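Local structure of thioesterase superfamily (Jannaschia sp., 2OAF) at residues Thr94-Leu99 with Ala143-His148; Phe106-Val111 with Gly120-Val125; Phe17-Arg22 with Leu44-Ala49; Leu76-Lys81 with Thr116-Ala121; Asp66-Thr71 with Thr127-Phe132. The protein probably hydrolyses thioesters, perhaps those of coenzyme A, as a member of the hotdog-fold thioesterase superfamily. One frame throughout, in Å; residues are numbered along the deposited sequence.

Contact 1. Residues Thr94-Leu99 with Ala143-His148. With PO4 (phosphate ion), chain H.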
# COMPACT_ATOMS: atom_id res chain seq x y z
N THR B 94 17.67 10.60 -9.03
CA THR B 94 17.29 11.32 -7.82
C THR B 94 18.40 12.28 -7.41
O THR B 94 19.58 11.89 -7.35
CB THR B 94 17.05 10.31 -6.68
OG1 THR B 94 16.11 9.35 -7.15
CG2 THR B 94 16.49 10.99 -5.42
N TRP B 95 18.03 13.51 -7.12
CA TRP B 95 19.02 14.47 -6.65
C TRP B 95 18.37 15.63 -5.92
O TRP B 95 17.22 15.94 -6.16
CB TRP B 95 19.85 15.00 -7.84
CG TRP B 95 19.10 15.90 -8.75
CD1 TRP B 95 19.16 17.25 -8.77
CD2 TRP B 95 18.15 15.53 -9.77
NE1 TRP B 95 18.33 17.75 -9.75
CE2 TRP B 95 17.69 16.72 -10.37
CE3 TRP B 95 17.63 14.31 -10.21
CZ2 TRP B 95 16.76 16.73 -11.41
CZ3 TRP B 95 16.70 14.32 -11.26
CH2 TRP B 95 16.27 15.53 -11.84
N PRO B 96 19.15 16.31 -5.05
CA PRO B 96 18.68 17.53 -4.41
C PRO B 96 18.83 18.70 -5.35
O PRO B 96 19.93 18.96 -5.85
CB PRO B 96 19.62 17.70 -3.23
CG PRO B 96 20.89 17.03 -3.68
CD PRO B 96 20.51 15.93 -4.59
N THR B 97 17.74 19.41 -5.57
CA THR B 97 17.72 20.53 -6.47
C THR B 97 17.95 21.84 -5.71
O THR B 97 18.40 22.84 -6.28
CB THR B 97 16.40 20.54 -7.32
OG1 THR B 97 16.56 21.42 -8.44
CG2 THR B 97 15.15 20.91 -6.50
N ARG B 98 17.70 21.82 -4.40
CA ARG B 98 17.75 23.01 -3.59
C ARG B 98 17.83 22.68 -2.11
O ARG B 98 17.18 21.76 -1.65
CB ARG B 98 16.46 23.79 -3.90
CG ARG B 98 16.09 24.76 -2.85
CD ARG B 98 14.93 25.66 -3.24
NE ARG B 98 15.15 26.94 -2.57
CZ ARG B 98 15.04 27.12 -1.25
NH1 ARG B 98 14.65 26.11 -0.45
NH2 ARG B 98 15.28 28.31 -0.74
N LEU B 99 18.60 23.47 -1.35
CA LEU B 99 18.61 23.38 0.10
C LEU B 99 18.61 24.80 0.64
O LEU B 99 19.53 25.53 0.39
CB LEU B 99 19.86 22.64 0.57
CG LEU B 99 20.08 22.51 2.09
CD1 LEU B 99 18.98 21.72 2.81
CD2 LEU B 99 21.47 21.89 2.31
N ALA B 143 26.65 19.77 4.62
CA ALA B 143 27.96 19.42 4.05
C ALA B 143 27.88 18.20 3.14
O ALA B 143 28.57 18.14 2.13
CB ALA B 143 28.99 19.20 5.16
N LEU B 144 27.01 17.25 3.48
CA LEU B 144 26.78 16.06 2.65
C LEU B 144 25.94 16.35 1.42
O LEU B 144 26.13 15.70 0.38
CB LEU B 144 26.01 14.97 3.42
CG LEU B 144 26.67 14.36 4.64
CD1 LEU B 144 25.72 13.31 5.21
CD2 LEU B 144 28.07 13.78 4.31
N ILE B 145 24.98 17.27 1.55
CA ILE B 145 23.98 17.51 0.51
C ILE B 145 24.50 18.43 -0.61
O ILE B 145 24.40 18.12 -1.80
CB ILE B 145 22.72 18.17 1.12
CG1 ILE B 145 22.05 17.22 2.13
CG2 ILE B 145 21.77 18.59 -0.01
CD1 ILE B 145 21.17 17.90 3.17
N GLU B 146 25.08 19.56 -0.22
CA GLU B 146 25.49 20.62 -1.17
C GLU B 146 26.34 20.20 -2.38
O GLU B 146 26.11 20.71 -3.49
CB GLU B 146 26.17 21.79 -0.42
CG GLU B 146 25.14 22.60 0.33
CD GLU B 146 25.67 23.83 1.03
OE1 GLU B 146 26.86 23.87 1.43
OE2 GLU B 146 24.84 24.76 1.19
N PRO B 147 27.31 19.29 -2.18
CA PRO B 147 28.08 18.84 -3.35
C PRO B 147 27.25 18.17 -4.46
O PRO B 147 27.75 18.00 -5.59
CB PRO B 147 29.07 17.81 -2.76
CG PRO B 147 29.14 18.15 -1.31
CD PRO B 147 27.76 18.63 -0.95
N HIS B 148 26.02 17.78 -4.15
CA HIS B 148 25.18 17.09 -5.12
C HIS B 148 24.12 17.98 -5.76
O HIS B 148 23.37 17.51 -6.62
CB HIS B 148 24.57 15.86 -4.48
CG HIS B 148 25.59 14.94 -3.90
ND1 HIS B 148 26.34 14.08 -4.67
CD2 HIS B 148 26.01 14.77 -2.62
CE1 HIS B 148 27.18 13.42 -3.90
NE2 HIS B 148 27.00 13.82 -2.65
P PO4 H . 13.70 27.71 3.08
O1 PO4 H . 14.10 28.74 2.04
O2 PO4 H . 14.45 26.43 2.82
O3 PO4 H . 14.07 28.29 4.44
O4 PO4 H . 12.22 27.40 2.99
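Leu99 swings its CG anti to the backbone N (chi1 177°), which carries CD2 down onto Ile145, while Ile145, with CG1 beside its backbone N (chi1 -64°), turns CG2 anti to that N and offers this methyl to the strand. The two side chains meet at about a right angle, with Leu99 CD2 4.0 Å from Ile145 CG2. The same methyl touches Pro96 as well, CB of Pro96 lying 4.0 Å from Ile145 CG2, so one isoleucine branch rests against two strand residues. Further along, the CG and CD atoms of Pro96 meet the 3-10 segment 146-148: Pro96 CG is 3.9 Å from His148 CB, and the imidazole turns away from the strand, toward Tyr54. His148 N closes a turn onto Ile145 O at 2.9 Å, which holds these two contact residues together. At the margin Glu146 lays its CG near Leu99 CD2, and its carboxylate turns to Arg142. Arg98, on the far side of the strand, grips a phosphate, probably from the crystallisation liquor, with NH1 to O2 at 3.3 Å and NH2 to O1 at 3.1 Å. A classic beta bulge puts Thr97 and Arg98 both opposite Thr105 of strand 103-112, and Trp50 of helix 39-54 packs on both Pro96 and Ile145.

Contact 2. Residues Phe106-Val111 with Gly120-Val125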
# COMPACT_ATOMS: atom_id res chain seq x y z
N PHE B 106 14.02 17.59 -3.32
CA PHE B 106 14.55 16.52 -4.14
C PHE B 106 13.73 16.44 -5.40
O PHE B 106 12.49 16.49 -5.34
CB PHE B 106 14.43 15.18 -3.42
CG PHE B 106 15.43 14.99 -2.32
CD1 PHE B 106 16.68 14.49 -2.58
CD2 PHE B 106 15.12 15.32 -1.02
CE1 PHE B 106 17.61 14.32 -1.57
CE2 PHE B 106 16.04 15.13 -0.00
CZ PHE B 106 17.29 14.62 -0.29
N ARG B 107 14.44 16.27 -6.51
CA ARG B 107 13.87 15.85 -7.77
C ARG B 107 14.03 14.35 -7.95
O ARG B 107 15.07 13.79 -7.56
CB ARG B 107 14.58 16.55 -8.91
CG ARG B 107 14.19 17.97 -9.09
CD ARG B 107 12.86 18.15 -9.86
NE ARG B 107 13.07 17.95 -11.28
CZ ARG B 107 12.86 16.82 -11.94
NH1 ARG B 107 12.36 15.76 -11.33
NH2 ARG B 107 13.14 16.76 -13.24
N VAL B 108 13.01 13.71 -8.51
CA VAL B 108 13.09 12.33 -8.95
C VAL B 108 12.45 12.23 -10.34
O VAL B 108 11.31 12.67 -10.53
CB VAL B 108 12.35 11.36 -8.01
CG1 VAL B 108 12.42 9.92 -8.57
CG2 VAL B 108 12.89 11.44 -6.57
N ASP B 109 13.20 11.67 -11.31
CA ASP B 109 12.66 11.34 -12.62
C ASP B 109 12.60 9.82 -12.64
O ASP B 109 13.62 9.12 -12.41
CB ASP B 109 13.53 11.78 -13.80
CG ASP B 109 13.54 13.28 -14.05
OD1 ASP B 109 12.77 14.02 -13.41
OD2 ASP B 109 14.35 13.72 -14.92
N GLY B 110 11.42 9.31 -12.95
CA GLY B 110 11.22 7.86 -13.07
C GLY B 110 11.29 7.53 -14.54
O GLY B 110 10.49 8.05 -15.32
N VAL B 111 12.28 6.71 -14.92
CA VAL B 111 12.62 6.45 -16.32
C VAL B 111 12.62 4.97 -16.60
O VAL B 111 13.18 4.20 -15.81
CB VAL B 111 14.03 7.02 -16.64
CG1 VAL B 111 14.35 6.81 -18.11
CG2 VAL B 111 14.08 8.52 -16.25
N GLY B 120 9.11 14.36 -10.71
CA GLY B 120 8.60 14.85 -9.44
C GLY B 120 9.56 15.77 -8.68
O GLY B 120 10.78 15.67 -8.83
N ALA B 121 8.99 16.63 -7.83
CA ALA B 121 9.75 17.45 -6.90
C ALA B 121 9.11 17.33 -5.51
O ALA B 121 7.89 17.40 -5.36
CB ALA B 121 9.76 18.91 -7.37
N PHE B 122 9.95 17.10 -4.51
CA PHE B 122 9.51 16.70 -3.17
C PHE B 122 10.27 17.50 -2.13
O PHE B 122 11.49 17.45 -2.10
CB PHE B 122 9.83 15.22 -2.98
CG PHE B 122 9.23 14.33 -4.05
CD1 PHE B 122 9.89 14.11 -5.25
CD2 PHE B 122 8.01 13.72 -3.85
CE1 PHE B 122 9.34 13.28 -6.23
CE2 PHE B 122 7.45 12.90 -4.81
CZ PHE B 122 8.12 12.70 -6.02
N THR B 123 9.54 18.24 -1.31
CA THR B 123 10.13 19.20 -0.38
C THR B 123 9.86 18.76 1.05
O THR B 123 8.72 18.43 1.41
CB THR B 123 9.53 20.59 -0.60
OG1 THR B 123 9.68 20.96 -1.97
CG2 THR B 123 10.25 21.63 0.29
N CYS B 124 10.94 18.70 1.83
CA CYS B 124 10.95 18.30 3.23
C CYS B 124 11.49 19.44 4.09
O CYS B 124 12.32 20.20 3.63
CB CYS B 124 11.93 17.14 3.37
SG CYS B 124 11.42 15.70 2.40
N VAL B 125 11.03 19.52 5.34
CA VAL B 125 11.67 20.36 6.35
C VAL B 125 12.46 19.41 7.27
O VAL B 125 12.44 18.20 7.07
CB VAL B 125 10.65 21.21 7.14
CG1 VAL B 125 10.03 22.28 6.22
CG2 VAL B 125 9.58 20.33 7.81
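Gly120 O is gripped by two donors from across the strand pair, Val108 N and Arg107 NH1, each 3.0 Å from it. They arrive from opposite faces of the carbonyl plane, and the guanidinium nitrogen sits well above that plane, 39° out of it. To get there the Arg107 chain folds back on itself, bent at chi2 and chi3 (-80° and -77°), and its CD passes 4.0 Å from Ala121 CB. The guanidinium is then pinned from a second direction by its own strand: NH1 and NH2 both bind Asp109 OD1, at 2.7 and 2.8 Å, in an end-on salt bridge to a single oxygen. Asp109 OD2 goes on to Arg12, and Arg107 NH2 also reaches Gln10 O, so the N-terminal segment is tied to this charged cluster.

The strands belong to the hairpin 103-112/115-128 of the hotdog sheet, running antiparallel with axes 4.7 Å apart. Phe106 with Phe122 and Val108 with Gly120 are hydrogen-bonded pairs, and Arg107 with Ala121 between them is a non-hydrogen-bonded one. Of the backbone bonds the shortest is Phe122 N to Phe106 O, 2.7 Å. On the face of Phe106, Val108 and Phe122, the side chains turn to helix 39-54: Phe106 meets the Trp50 ring edge-to-face, and Phe122 packs on Ile47. The Phe122 ring lies along its strand over Gly120, where a CB would collide with CE1. The same CE1 meets CB of Val108 at 4.0 Å, the two side chains crossing at a slant.

Contact 3. Residues Phe17-Arg22 with Leu44-Ala49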
# COMPACT_ATOMS: atom_id res chain seq x y z
N PHE B 17 22.03 10.32 -8.71
CA PHE B 17 21.94 8.98 -8.17
C PHE B 17 20.76 8.27 -8.82
O PHE B 17 19.69 8.86 -8.99
CB PHE B 17 21.72 9.10 -6.65
CG PHE B 17 21.51 7.80 -5.97
CD1 PHE B 17 22.55 6.89 -5.86
CD2 PHE B 17 20.28 7.46 -5.46
CE1 PHE B 17 22.36 5.67 -5.25
CE2 PHE B 17 20.09 6.25 -4.84
CZ PHE B 17 21.13 5.35 -4.75
N VAL B 18 20.93 7.01 -9.16
CA VAL B 18 19.86 6.23 -9.74
C VAL B 18 19.50 5.10 -8.78
O VAL B 18 20.37 4.32 -8.40
CB VAL B 18 20.24 5.70 -11.16
CG1 VAL B 18 19.13 4.80 -11.73
CG2 VAL B 18 20.55 6.85 -12.11
N HIS B 19 18.24 5.07 -8.33
CA HIS B 19 17.69 3.97 -7.54
C HIS B 19 16.78 3.11 -8.42
O HIS B 19 15.87 3.62 -9.03
CB HIS B 19 16.89 4.51 -6.35
CG HIS B 19 16.23 3.44 -5.54
ND1 HIS B 19 16.95 2.46 -4.89
CD2 HIS B 19 14.92 3.19 -5.30
CE1 HIS B 19 16.11 1.64 -4.29
NE2 HIS B 19 14.87 2.05 -4.52
N ASP B 20 17.04 1.80 -8.48
CA ASP B 20 16.20 0.88 -9.26
C ASP B 20 15.00 0.48 -8.45
O ASP B 20 15.16 0.11 -7.29
CB ASP B 20 16.95 -0.40 -9.61
CG ASP B 20 18.06 -0.19 -10.63
OD1 ASP B 20 18.18 0.90 -11.20
OD2 ASP B 20 18.84 -1.14 -10.83
N VAL B 21 13.83 0.54 -9.06
CA VAL B 21 12.59 0.08 -8.47
C VAL B 21 12.04 -1.01 -9.40
O VAL B 21 11.92 -0.81 -10.61
CB VAL B 21 11.60 1.26 -8.28
CG1 VAL B 21 10.24 0.75 -7.82
CG2 VAL B 21 12.15 2.29 -7.29
N ARG B 22 11.75 -2.18 -8.84
CA ARG B 22 11.11 -3.26 -9.54
C ARG B 22 9.59 -3.03 -9.48
O ARG B 22 8.99 -3.00 -8.40
CB ARG B 22 11.47 -4.61 -8.87
CG ARG B 22 11.09 -5.89 -9.70
CD ARG B 22 11.42 -7.26 -8.95
NE ARG B 22 10.54 -7.51 -7.79
N LEU B 44 9.50 8.19 -3.30
CA LEU B 44 9.96 8.33 -1.92
C LEU B 44 11.01 7.28 -1.57
O LEU B 44 11.99 7.58 -0.88
CB LEU B 44 8.77 8.30 -0.96
CG LEU B 44 8.14 9.66 -0.58
CD1 LEU B 44 7.96 10.55 -1.78
CD2 LEU B 44 6.79 9.45 0.16
N GLU B 45 10.82 6.07 -2.04
CA GLU B 45 11.80 5.00 -1.88
C GLU B 45 13.18 5.41 -2.47
O GLU B 45 14.23 5.11 -1.91
CB GLU B 45 11.26 3.73 -2.51
CG GLU B 45 12.17 2.50 -2.45
CD GLU B 45 11.69 1.36 -3.38
OE1 GLU B 45 10.43 1.18 -3.48
OE2 GLU B 45 12.58 0.70 -3.99
N ALA B 46 13.14 6.11 -3.60
CA ALA B 46 14.31 6.64 -4.27
C ALA B 46 15.03 7.65 -3.39
O ALA B 46 16.28 7.68 -3.32
CB ALA B 46 13.89 7.28 -5.58
N ILE B 47 14.26 8.54 -2.77
CA ILE B 47 14.83 9.56 -1.90
C ILE B 47 15.42 8.89 -0.65
O ILE B 47 16.51 9.23 -0.21
CB ILE B 47 13.75 10.62 -1.49
CG1 ILE B 47 13.26 11.42 -2.72
CG2 ILE B 47 14.28 11.53 -0.36
CD1 ILE B 47 12.02 12.35 -2.46
N ASP B 48 14.70 7.94 -0.08
CA ASP B 48 15.22 7.14 1.03
C ASP B 48 16.56 6.48 0.65
O ASP B 48 17.49 6.46 1.46
CB ASP B 48 14.20 6.08 1.45
CG ASP B 48 14.72 5.17 2.54
OD1 ASP B 48 14.64 5.54 3.72
OD2 ASP B 48 15.25 4.11 2.20
N ALA B 49 16.65 5.95 -0.58
CA ALA B 49 17.89 5.34 -1.08
C ALA B 49 19.02 6.37 -1.26
O ALA B 49 20.20 6.04 -1.13
CB ALA B 49 17.64 4.53 -2.41
O HOH W 1 14.71 -1.48 -5.13
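Strand 17-21 and helix 44-49 run at 130° to one another, their axes 8.3 Å apart at closest, with His19 and Ala46 the nearest pair of CA atoms. His19 stretches across this gap, CG anti to its backbone N, and its NE2 donates to Glu45 OE2 at 2.7 Å. The bond is nearly straight, 166° at the hydrogen, and in the imidazole plane, but it reaches the carboxylate oxygen on its anti side with the two planes 75° apart. Ala49 CB presses on one ring face, 3.7 Å from the centroid in a CH-pi contact. Glu45 OE2 also takes a longer bond from a water that donates to Asp20 O at 2.7 Å, and Val21 CG2 lies against Glu45 OE2. A leucine in place of His19 would probably leave Glu45 OE2 without its imidazole mate, depending on the water and on the weak, long ion pair with Arg22 of the second subunit. Phe17 adds an apolar touch, its CE2 3.9 Å from Ala49 CB. This is the central helix of a hotdog fold lying on the sheet: strand 17-21 pairs with strand 90-99, whose Cys92 and Thr94 touch Ala46, while Leu44 and Ile47 pack on Phe122 of strand 115-128.

Contact 4. Residues Leu76-Lys81 with Thr116-Ala121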
# COMPACT_ATOMS: atom_id res chain seq x y z
N LEU B 76 4.69 17.91 -2.34
CA LEU B 76 5.12 17.08 -3.46
C LEU B 76 4.34 17.44 -4.74
O LEU B 76 3.16 17.85 -4.69
CB LEU B 76 5.00 15.62 -3.12
CG LEU B 76 3.68 14.89 -2.99
CD1 LEU B 76 3.13 14.55 -4.32
CD2 LEU B 76 3.92 13.58 -2.22
N GLU B 77 5.01 17.32 -5.87
CA GLU B 77 4.34 17.50 -7.16
C GLU B 77 4.95 16.55 -8.14
O GLU B 77 6.18 16.29 -8.10
CB GLU B 77 4.40 18.94 -7.68
CG GLU B 77 5.78 19.47 -7.92
CD GLU B 77 5.80 20.80 -8.68
OE1 GLU B 77 5.20 20.90 -9.79
OE2 GLU B 77 6.44 21.75 -8.16
N MSE B 78 4.07 15.98 -8.98
CA MSE B 78 4.49 14.97 -9.98
C MSE B 78 3.74 15.21 -11.26
O MSE B 78 2.54 15.49 -11.22
CB MSE B 78 4.21 13.56 -9.47
CG MSE B 78 4.86 13.26 -8.12
SE MSE B 78 4.69 11.44 -7.56
CE MSE B 78 5.77 10.58 -8.89
N ASP B 79 4.45 15.11 -12.38
CA ASP B 79 3.86 15.06 -13.70
C ASP B 79 4.06 13.68 -14.24
O ASP B 79 5.17 13.15 -14.16
CB ASP B 79 4.50 16.07 -14.64
CG ASP B 79 4.23 17.51 -14.26
OD1 ASP B 79 3.21 17.80 -13.61
OD2 ASP B 79 5.04 18.37 -14.64
N PHE B 80 2.99 13.08 -14.76
CA PHE B 80 3.01 11.70 -15.29
C PHE B 80 2.95 11.78 -16.83
O PHE B 80 1.95 12.23 -17.39
CB PHE B 80 1.84 10.93 -14.72
CG PHE B 80 1.76 11.01 -13.22
CD1 PHE B 80 2.64 10.32 -12.44
CD2 PHE B 80 0.80 11.79 -12.61
CE1 PHE B 80 2.60 10.43 -11.06
CE2 PHE B 80 0.73 11.86 -11.24
CZ PHE B 80 1.64 11.18 -10.47
N LYS B 81 4.02 11.33 -17.50
CA LYS B 81 4.19 11.56 -18.94
C LYS B 81 3.97 10.29 -19.73
O LYS B 81 3.61 10.35 -20.89
CB LYS B 81 5.59 12.08 -19.24
CG LYS B 81 6.02 13.29 -18.41
CD LYS B 81 5.35 14.57 -18.87
CE LYS B 81 6.18 15.82 -18.43
NZ LYS B 81 5.64 17.17 -18.88
N THR B 116 11.08 8.94 -19.98
CA THR B 116 10.75 9.58 -18.71
C THR B 116 9.26 9.44 -18.47
O THR B 116 8.44 10.05 -19.14
CB THR B 116 11.16 11.04 -18.71
OG1 THR B 116 12.56 11.11 -18.90
CG2 THR B 116 10.78 11.73 -17.37
N CYS B 117 8.92 8.56 -17.54
CA CYS B 117 7.54 8.26 -17.22
C CYS B 117 6.94 9.30 -16.29
O CYS B 117 5.76 9.64 -16.40
CB CYS B 117 7.43 6.88 -16.60
SG CYS B 117 8.03 5.63 -17.77
N PHE B 118 7.72 9.74 -15.30
CA PHE B 118 7.26 10.81 -14.42
C PHE B 118 8.40 11.68 -13.92
O PHE B 118 9.55 11.27 -13.90
CB PHE B 118 6.43 10.28 -13.23
CG PHE B 118 7.21 9.42 -12.25
CD1 PHE B 118 8.08 9.98 -11.34
CD2 PHE B 118 7.04 8.06 -12.24
CE1 PHE B 118 8.80 9.19 -10.45
CE2 PHE B 118 7.71 7.26 -11.31
CZ PHE B 118 8.61 7.84 -10.42
N VAL B 119 8.06 12.91 -13.59
CA VAL B 119 9.01 13.87 -13.08
C VAL B 119 8.38 14.42 -11.81
O VAL B 119 7.22 14.81 -11.81
CB VAL B 119 9.33 14.97 -14.14
CG1 VAL B 119 9.49 14.34 -15.57
CG2 VAL B 119 8.28 16.04 -14.16
N GLY B 120 9.11 14.36 -10.71
CA GLY B 120 8.60 14.85 -9.44
C GLY B 120 9.56 15.77 -8.68
O GLY B 120 10.78 15.67 -8.83
N ALA B 121 8.99 16.63 -7.83
CA ALA B 121 9.75 17.45 -6.90
C ALA B 121 9.11 17.33 -5.51
O ALA B 121 7.89 17.40 -5.36
CB ALA B 121 9.76 18.91 -7.37
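Met78, deposited as selenomethionine, runs alongside Phe118, and its tip does the touching. CB lies 4.0 Å from Val119 O. CG stands beside the backbone N (chi1 -56°), close to where a CB on Gly120 would be a tight fit. SE leads on, and a bend at chi3 (67°) turns CE over one face of the Phe118 ring, 3.4 Å from CD1 and 3.8 Å from the centroid, a CH-pi contact displaced toward the rim. The ring takes its own place with CG between the backbone N and the carbonyl carbon (chi1 65°), and Phe118 CB meets Phe80 CD1 at 3.9 Å.

Under these side chains lies a regular antiparallel ladder. Glu77 with Ala121 and Asp79 with Val119 are hydrogen-bonded pairs, each joined in both directions, and Met78 with Gly120 and Phe80 with Phe118 are the non-hydrogen-bonded pairs. Lys81 N adds a last bond to Cys117 O, 2.7 Å. On the other face Val119 CG2, in one of the two conformers of Val119, sits 3.8 Å from Asp79 CB, and Glu77 CG lies near Ala121 CB. The carboxylates of Glu77 and Asp79 both bind Arg75 of the third subunit.

Strand 115-128 has strand 69-80 on one flank and strand 103-112 on the other, where a classic beta bulge sets Cys117 and Phe118 opposite Gly110. Met78 and Phe80 face Pro40 and Leu39 of helix 39-54, and residues 76-79 pair antiparallel with a strand of the third subunit, carrying the sheet across the interface.

Contact 5. Residues Asp66-Thr71 with Thr127-Phe132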
# COMPACT_ATOMS: atom_id res chain seq x y z
N ASP B 66 18.56 7.00 14.58
CA ASP B 66 19.94 7.01 15.07
C ASP B 66 20.52 8.42 15.18
O ASP B 66 21.23 8.71 16.12
CB ASP B 66 20.84 6.15 14.17
CG ASP B 66 20.34 4.73 14.04
OD1 ASP B 66 19.74 4.25 15.02
OD2 ASP B 66 20.54 4.11 12.98
N THR B 67 20.24 9.27 14.19
CA THR B 67 20.83 10.61 14.05
C THR B 67 19.89 11.67 14.66
O THR B 67 20.27 12.81 14.83
CB THR B 67 21.10 10.87 12.53
OG1 THR B 67 22.03 9.88 12.07
CG2 THR B 67 21.63 12.26 12.23
N ASN B 68 18.66 11.27 14.99
CA ASN B 68 17.66 12.16 15.55
C ASN B 68 17.25 13.32 14.65
O ASN B 68 16.86 14.38 15.13
CB ASN B 68 18.11 12.71 16.90
CG ASN B 68 16.96 13.18 17.75
OD1 ASN B 68 15.85 12.63 17.68
ND2 ASN B 68 17.20 14.19 18.54
N VAL B 69 17.30 13.09 13.34
CA VAL B 69 16.90 14.09 12.37
C VAL B 69 15.75 13.54 11.55
O VAL B 69 15.88 12.49 10.92
CB VAL B 69 18.08 14.50 11.45
CG1 VAL B 69 17.58 15.42 10.33
CG2 VAL B 69 19.19 15.20 12.25
N GLY B 70 14.61 14.22 11.60
CA GLY B 70 13.49 13.87 10.76
C GLY B 70 13.43 14.80 9.58
O GLY B 70 13.95 15.92 9.64
N THR B 71 12.84 14.33 8.49
CA THR B 71 12.68 15.17 7.30
C THR B 71 11.25 14.99 6.77
O THR B 71 11.04 14.51 5.69
CB THR B 71 13.74 14.90 6.19
OG1 THR B 71 13.55 13.63 5.57
CG2 THR B 71 15.14 14.98 6.74
N THR B 127 13.44 18.20 11.30
CA THR B 127 13.05 18.20 12.70
C THR B 127 14.16 17.59 13.58
O THR B 127 15.06 16.88 13.09
CB THR B 127 11.76 17.39 12.95
OG1 THR B 127 11.97 16.05 12.51
CG2 THR B 127 10.54 18.00 12.21
N ILE B 128 14.08 17.94 14.86
CA ILE B 128 14.69 17.18 15.95
C ILE B 128 13.73 16.03 16.17
O ILE B 128 12.66 16.22 16.73
CB ILE B 128 14.81 18.02 17.22
CG1 ILE B 128 15.70 19.25 16.97
CG2 ILE B 128 15.41 17.18 18.34
CD1 ILE B 128 15.42 20.43 17.87
N ALA B 129 14.09 14.84 15.72
CA ALA B 129 13.12 13.77 15.55
C ALA B 129 12.38 13.46 16.84
O ALA B 129 11.15 13.41 16.84
CB ALA B 129 13.78 12.51 15.01
N ASP B 130 13.12 13.26 17.93
CA ASP B 130 12.51 12.81 19.18
C ASP B 130 11.59 13.85 19.84
O ASP B 130 10.78 13.50 20.70
CB ASP B 130 13.56 12.27 20.18
CG ASP B 130 14.58 13.32 20.64
OD1 ASP B 130 14.45 14.53 20.32
OD2 ASP B 130 15.53 12.91 21.34
N GLN B 131 11.71 15.11 19.43
CA GLN B 131 10.84 16.18 19.92
C GLN B 131 9.72 16.57 18.95
O GLN B 131 8.86 17.35 19.31
CB GLN B 131 11.67 17.42 20.23
CG GLN B 131 12.94 17.10 21.00
CD GLN B 131 13.29 18.17 22.01
OE1 GLN B 131 12.67 18.24 23.08
NE2 GLN B 131 14.27 19.03 21.67
N PHE B 132 9.73 16.03 17.74
CA PHE B 132 8.89 16.51 16.63
C PHE B 132 8.82 18.04 16.60
O PHE B 132 7.75 18.64 16.55
CB PHE B 132 7.47 15.87 16.65
CG PHE B 132 6.76 15.88 15.27
CD1 PHE B 132 7.33 15.25 14.16
CD2 PHE B 132 5.52 16.50 15.11
CE1 PHE B 132 6.69 15.25 12.91
CE2 PHE B 132 4.87 16.49 13.87
CZ PHE B 132 5.46 15.87 12.77
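Segments 66-71 and 127-132 meet in a short antiparallel ladder at the far end of the hotdog sheet, Gly70 with Thr127 a hydrogen-bonded pair and Val69 with Ile128 a non-hydrogen-bonded one. Gly70 N donates to Thr127 O at 3.1 Å and Thr127 N to Gly70 O at 2.9 Å, both donors well above the plane of the carbonyl they meet.

Asn68 takes over where the ladder stops. It is the first residue after helix 59-65 to leave helical geometry, with positive phi, and it turns the chain into strand 69-80. Its backbone O accepts from Ala129 N at 2.9 Å in a bond straight at the hydrogen, 177°, though the donor stands well above the plane of the carbonyl. With CG anti to the backbone N (chi1 -158°), the amide reaches the 3-10 turn 129-131, where OD1 accepts from Asp130 N at 2.8 Å. On its other branch ND2 makes a weak bond to Asp130 OD1, the amide and carboxylate planes 70° apart. Asn68 thus holds two successive backbone N-H groups of the turn, one through its main chain and one through its side chain. An alanine here would probably leave Asp130 N without its acceptor and the aspartate carboxylate freer to turn.

Val69 packs on Leu141 of helix 139-145 and on Phe126, and Ala129 CB lies against the Asn68 amide, 3.4 Å from OD1. Gly70 suits its place beside Thr127, because a CB there would run into the hydroxyl; as it is, Thr127 OG1 stands 3.2 Å from Gly70 CA.

Contacts 2 and 4 share Gly120 and Ala121, their centres 8 Å apart, so strand 115-128 is paired on both flanks at one place. Contact 5 joins the same two strands as contact 4 but at their other end, about 28 Å away between centres. Contact 1 meets contact 2 through Trp95 O and Arg107 N, 2.8 Å apart, and contact 3 through Thr94 N and Phe17 O, 2.7 Å apart. The helix of contact 3 also lies on contact 2, Ile47 CD1 being 3.7 Å from Phe122 CB. Triethylene glycol, probably from crystallisation, lies about 4 Å from a side chain in each of contacts 3, 4 and 5 (Phe17, Phe80 and Thr127); such molecules often mark pockets.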